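Local coordinates for arginine 3rd transport system periplasmic binding protein (Legionella pneumophila subsp. pneumophila str. Philadelphia 1, PDB 3KZG), which probably binds arginine in the periplasm as the solute-binding component of an ABC-type amino-acid uptake system, at residues A[86-98]-A[153-165]. Sequence-based numbering, arbitrary orientation.
Sequences PYMESNSQYITTV and DASLMDYEAAKYW
Ile-95 and Ser-155 form a hydrogen-bonded antiparallel pair, Ile-95 N to Ser-155 O and Ser-155 N to Ile-95 O, both 2.9 Å, and illustrate how a strand and the helix that follows it can grip a neighbouring strand. The ladder runs on through Gln-93 and Met-157, then passes to the helix start, where Tyr-159 N reaches Asn-91 O at 2.9 Å. At the far end Thr-96 OG1 gives its proton to Asp-153 O, 2.7 Å away.

Packing is tight on both faces. Leu-156 CD1 sits over the centre of the Tyr-94 ring, 3.8 Å from its centroid, while Leu-156 CD2 lies beside Tyr-94 OH, which is hydrogen-bonded to Glu-128. On the sheet's other face, Ile-95 CG2 meets the selenomethionine methyl, Met-157 CE, at 3.5 Å. With CG anti to the backbone N (chi1 172°), Gln-93 lays CG against Ala-162 CB; the bend at chi2 (72°) then helps carry OE1 to the Tyr-159 ring edge; NE2 bonds Tyr-94 O and Gly-184 O, fixing the amide. Solvent is nearer at the helix, where Tyr-159 is partly exposed and Lys-163, its CG over one face of that ring, is exposed.

In this periplasmic-binding-protein lobe, strand 91-97 lies between strands 154-158 and 180-188; helix 121-127 packs against Tyr-94 and Leu-156, and helix 140-148 against Ser-155 and Met-157.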
loop_
_atom_site.group_PDB
_atom_site.type_symbol
_atom_site.label_atom_id
_atom_site.label_comp_id
_atom_site.label_asym_id
_atom_site.label_seq_id
_atom_site.Cartn_x
_atom_site.Cartn_y
_atom_site.Cartn_z
ATOM N N PRO A 86 -14.649 -3.530 18.543
ATOM C CA PRO A 86 -14.190 -2.164 18.813
ATOM C C PRO A 86 -13.755 -1.551 17.484
ATOM O O PRO A 86 -13.251 -2.264 16.612
ATOM C CB PRO A 86 -13.026 -2.376 19.777
ATOM C CG PRO A 86 -12.473 -3.713 19.341
ATOM C CD PRO A 86 -13.715 -4.533 19.086
ATOM N N TYR A 87 -13.974 -0.250 17.311
ATOM C CA TYR A 87 -13.588 0.417 16.068
ATOM C C TYR A 87 -12.380 1.301 16.289
ATOM O O TYR A 87 -11.931 1.991 15.376
ATOM C CB TYR A 87 -14.738 1.275 15.524
ATOM C CG TYR A 87 -15.307 2.297 16.499
ATOM C CD1 TYR A 87 -14.657 3.508 16.753
ATOM C CD2 TYR A 87 -16.519 2.057 17.146
ATOM C CE1 TYR A 87 -15.215 4.459 17.633
ATOM C CE2 TYR A 87 -17.076 2.993 18.019
ATOM C CZ TYR A 87 -16.431 4.183 18.258
ATOM O OH TYR A 87 -17.006 5.097 19.127
HETATM N N MSE A 88 -11.849 1.276 17.504
HETATM C CA MSE A 88 -10.708 2.114 17.838
HETATM C C MSE A 88 -10.153 1.725 19.205
HETATM O O MSE A 88 -10.906 1.340 20.107
HETATM C CB MSE A 88 -11.158 3.581 17.843
HETATM C CG MSE A 88 -10.089 4.604 18.172
HETATM SE SE MSE A 88 -10.744 6.419 17.906
HETATM C CE MSE A 88 -9.167 7.391 18.499
ATOM N N GLU A 89 -8.836 1.800 19.354
ATOM C CA GLU A 89 -8.214 1.474 20.633
ATOM C C GLU A 89 -8.596 2.558 21.640
ATOM O O GLU A 89 -8.660 3.731 21.290
ATOM C CB GLU A 89 -6.691 1.421 20.493
ATOM C CG GLU A 89 -5.970 1.014 21.763
ATOM C CD GLU A 89 -4.463 0.895 21.577
ATOM O OE1 GLU A 89 -3.784 1.935 21.443
ATOM O OE2 GLU A 89 -3.966 -0.248 21.559
ATOM N N SER A 90 -8.857 2.169 22.885
ATOM C CA SER A 90 -9.237 3.141 23.906
ATOM C C SER A 90 -8.099 3.426 24.880
ATOM O O SER A 90 -7.579 2.520 25.533
ATOM C CB SER A 90 -10.477 2.659 24.678
ATOM O OG SER A 90 -10.259 1.404 25.302
ATOM N N ASN A 91 -7.705 4.693 24.957
ATOM C CA ASN A 91 -6.642 5.111 25.866
ATOM C C ASN A 91 -7.083 6.360 26.615
ATOM O O ASN A 91 -7.781 7.199 26.060
ATOM C CB ASN A 91 -5.353 5.443 25.105
ATOM C CG ASN A 91 -4.840 4.284 24.282
ATOM O OD1 ASN A 91 -5.125 4.179 23.092
ATOM N ND2 ASN A 91 -4.083 3.404 24.916
ATOM N N SER A 92 -6.675 6.474 27.873
ATOM C CA SER A 92 -7.004 7.647 28.672
ATOM C C SER A 92 -5.769 8.548 28.675
ATOM O O SER A 92 -4.683 8.124 28.262
ATOM C CB SER A 92 -7.377 7.246 30.104
ATOM O OG SER A 92 -6.279 6.701 30.804
ATOM N N GLN A 93 -5.930 9.784 29.136
ATOM C CA GLN A 93 -4.820 10.733 29.160
ATOM C C GLN A 93 -5.015 11.816 30.212
ATOM O O GLN A 93 -6.095 12.394 30.323
ATOM C CB GLN A 93 -4.676 11.383 27.778
ATOM C CG GLN A 93 -3.666 12.535 27.698
ATOM C CD GLN A 93 -2.221 12.070 27.791
ATOM O OE1 GLN A 93 -1.758 11.289 26.964
ATOM N NE2 GLN A 93 -1.504 12.553 28.801
ATOM N N TYR A 94 -3.974 12.085 30.993
ATOM C CA TYR A 94 -4.053 13.132 32.005
ATOM C C TYR A 94 -3.731 14.463 31.333
ATOM O O TYR A 94 -2.773 14.566 30.558
ATOM C CB TYR A 94 -3.068 12.872 33.153
ATOM C CG TYR A 94 -3.559 11.870 34.181
ATOM C CD1 TYR A 94 -4.514 12.229 35.138
ATOM C CD2 TYR A 94 -3.075 10.561 34.193
ATOM C CE1 TYR A 94 -4.973 11.308 36.081
ATOM C CE2 TYR A 94 -3.524 9.633 35.132
ATOM C CZ TYR A 94 -4.474 10.012 36.073
ATOM O OH TYR A 94 -4.920 9.093 37.006
ATOM N N ILE A 95 -4.551 15.470 31.617
ATOM C CA ILE A 95 -4.373 16.802 31.056
ATOM C C ILE A 95 -4.574 17.832 32.165
ATOM O O ILE A 95 -5.357 17.614 33.085
ATOM C CB ILE A 95 -5.379 17.054 29.908
ATOM C CG1 ILE A 95 -5.141 18.434 29.293
ATOM C CG2 ILE A 95 -6.816 16.929 30.426
ATOM C CD1 ILE A 95 -5.945 18.683 28.042
ATOM N N THR A 96 -3.843 18.939 32.090
ATOM C CA THR A 96 -3.952 20.002 33.089
ATOM C C THR A 96 -3.636 21.333 32.408
ATOM O O THR A 96 -3.308 21.358 31.226
ATOM C CB THR A 96 -2.971 19.769 34.265
ATOM O OG1 THR A 96 -3.271 20.681 35.329
ATOM C CG2 THR A 96 -1.529 19.974 33.819
ATOM N N THR A 97 -3.748 22.438 33.138
ATOM C CA THR A 97 -3.460 23.744 32.551
ATOM C C THR A 97 -1.958 23.985 32.508
ATOM O O THR A 97 -1.233 23.545 33.393
ATOM C CB THR A 97 -4.139 24.880 33.343
ATOM O OG1 THR A 97 -3.748 24.806 34.720
ATOM C CG2 THR A 97 -5.653 24.768 33.237
ATOM N N VAL A 98 -1.502 24.683 31.473
ATOM C CA VAL A 98 -0.078 24.975 31.290
ATOM C C VAL A 98 0.581 25.650 32.489
ATOM O O VAL A 98 1.772 25.467 32.735
ATOM C CB VAL A 98 0.153 25.864 30.054
ATOM C CG1 VAL A 98 -0.362 25.162 28.816
ATOM C CG2 VAL A 98 -0.539 27.205 30.240
ATOM N N ASP A 153 -7.072 19.688 40.095
ATOM C CA ASP A 153 -5.699 19.911 39.671
ATOM C C ASP A 153 -5.444 19.419 38.253
ATOM O O ASP A 153 -4.566 19.921 37.551
ATOM C CB ASP A 153 -4.741 19.198 40.625
ATOM C CG ASP A 153 -4.932 19.618 42.063
ATOM O OD1 ASP A 153 -4.897 20.834 42.336
ATOM O OD2 ASP A 153 -5.112 18.732 42.923
ATOM N N ALA A 154 -6.211 18.420 37.839
ATOM C CA ALA A 154 -6.057 17.846 36.514
ATOM C C ALA A 154 -7.296 17.033 36.174
ATOM O O ALA A 154 -8.183 16.848 37.009
ATOM C CB ALA A 154 -4.825 16.949 36.471
ATOM N N SER A 155 -7.333 16.540 34.946
ATOM C CA SER A 155 -8.449 15.754 34.456
ATOM C C SER A 155 -7.960 14.535 33.673
ATOM O O SER A 155 -6.958 14.606 32.960
ATOM C CB SER A 155 -9.326 16.636 33.560
ATOM O OG SER A 155 -10.310 15.874 32.888
ATOM N N LEU A 156 -8.661 13.415 33.830
ATOM C CA LEU A 156 -8.339 12.188 33.109
ATOM C C LEU A 156 -9.516 11.992 32.163
ATOM O O LEU A 156 -10.652 11.818 32.607
ATOM C CB LEU A 156 -8.218 10.995 34.076
ATOM C CG LEU A 156 -7.902 9.636 33.428
ATOM C CD1 LEU A 156 -6.628 9.737 32.598
ATOM C CD2 LEU A 156 -7.745 8.572 34.505
HETATM N N MSE A 157 -9.240 12.058 30.861
HETATM C CA MSE A 157 -10.256 11.914 29.825
HETATM C C MSE A 157 -9.723 11.086 28.657
HETATM O O MSE A 157 -8.604 10.582 28.714
HETATM C CB MSE A 157 -10.689 13.302 29.323
HETATM C CG MSE A 157 -9.576 14.142 28.688
HETATM SE SE MSE A 157 -10.113 15.957 28.193
HETATM C CE MSE A 157 -10.329 16.713 29.986
ATOM N N ASP A 158 -10.531 10.940 27.612
ATOM C CA ASP A 158 -10.119 10.188 26.431
ATOM C C ASP A 158 -8.858 10.834 25.841
ATOM O O ASP A 158 -8.735 12.065 25.809
ATOM C CB ASP A 158 -11.227 10.189 25.369
ATOM C CG ASP A 158 -12.555 9.644 25.889
ATOM O OD1 ASP A 158 -12.589 8.504 26.395
ATOM O OD2 ASP A 158 -13.574 10.358 25.778
ATOM N N TYR A 159 -7.932 10.004 25.376
ATOM C CA TYR A 159 -6.689 10.482 24.782
ATOM C C TYR A 159 -6.909 11.437 23.600
ATOM O O TYR A 159 -6.318 12.520 23.565
ATOM C CB TYR A 159 -5.832 9.294 24.333
ATOM C CG TYR A 159 -4.607 9.696 23.540
ATOM C CD1 TYR A 159 -3.574 10.418 24.138
ATOM C CD2 TYR A 159 -4.500 9.388 22.184
ATOM C CE1 TYR A 159 -2.464 10.834 23.408
ATOM C CE2 TYR A 159 -3.393 9.798 21.439
ATOM C CZ TYR A 159 -2.380 10.521 22.058
ATOM O OH TYR A 159 -1.293 10.946 21.334
ATOM N N GLU A 160 -7.748 11.047 22.638
ATOM C CA GLU A 160 -7.998 11.906 21.480
ATOM C C GLU A 160 -8.743 13.184 21.872
ATOM O O GLU A 160 -8.653 14.196 21.171
ATOM C CB GLU A 160 -8.800 11.179 20.393
ATOM C CG GLU A 160 -8.069 10.052 19.668
ATOM C CD GLU A 160 -6.741 10.474 19.065
ATOM O OE1 GLU A 160 -6.565 11.670 18.758
ATOM O OE2 GLU A 160 -5.870 9.598 18.889
ATOM N N ALA A 161 -9.492 13.131 22.970
ATOM C CA ALA A 161 -10.220 14.307 23.447
ATOM C C ALA A 161 -9.211 15.266 24.070
ATOM O O ALA A 161 -9.315 16.481 23.912
ATOM C CB ALA A 161 -11.271 13.906 24.490
ATOM N N ALA A 162 -8.239 14.708 24.785
ATOM C CA ALA A 162 -7.199 15.506 25.433
ATOM C C ALA A 162 -6.349 16.216 24.387
ATOM O O ALA A 162 -6.044 17.401 24.523
ATOM C CB ALA A 162 -6.317 14.618 26.309
ATOM N N LYS A 163 -5.969 15.487 23.343
ATOM C CA LYS A 163 -5.163 16.055 22.270
ATOM C C LYS A 163 -5.936 17.151 21.548
ATOM O O LYS A 163 -5.370 18.175 21.164
ATOM C CB LYS A 163 -4.759 14.972 21.267
ATOM C CG LYS A 163 -3.642 14.067 21.740
ATOM C CD LYS A 163 -2.966 13.405 20.552
ATOM C CE LYS A 163 -2.353 14.445 19.623
ATOM N NZ LYS A 163 -1.719 13.812 18.433
ATOM N N TYR A 164 -7.232 16.924 21.357
ATOM C CA TYR A 164 -8.086 17.903 20.698
ATOM C C TYR A 164 -8.021 19.237 21.447
ATOM O O TYR A 164 -7.724 20.279 20.865
ATOM C CB TYR A 164 -9.535 17.408 20.680
ATOM C CG TYR A 164 -10.519 18.459 20.236
ATOM C CD1 TYR A 164 -10.774 18.674 18.884
ATOM C CD2 TYR A 164 -11.159 19.278 21.168
ATOM C CE1 TYR A 164 -11.639 19.680 18.467
ATOM C CE2 TYR A 164 -12.026 20.290 20.759
ATOM C CZ TYR A 164 -12.257 20.483 19.406
ATOM O OH TYR A 164 -13.086 21.489 18.980
ATOM N N TRP A 165 -8.296 19.189 22.745
ATOM C CA TRP A 165 -8.295 20.386 23.564
ATOM C C TRP A 165 -6.967 21.118 23.618
ATOM O O TRP A 165 -6.934 22.346 23.582
ATOM C CB TRP A 165 -8.775 20.056 24.980
ATOM C CG TRP A 165 -10.239 19.788 25.014
ATOM C CD1 TRP A 165 -10.851 18.580 25.191
ATOM C CD2 TRP A 165 -11.284 20.735 24.772
ATOM N NE1 TRP A 165 -12.213 18.716 25.068
ATOM C CE2 TRP A 165 -12.505 20.030 24.810
ATOM C CE3 TRP A 165 -11.304 22.117 24.525
ATOM C CZ2 TRP A 165 -13.737 20.657 24.607
ATOM C CZ3 TRP A 165 -12.536 22.743 24.323
ATOM C CH2 TRP A 165 -13.732 22.010 24.366
#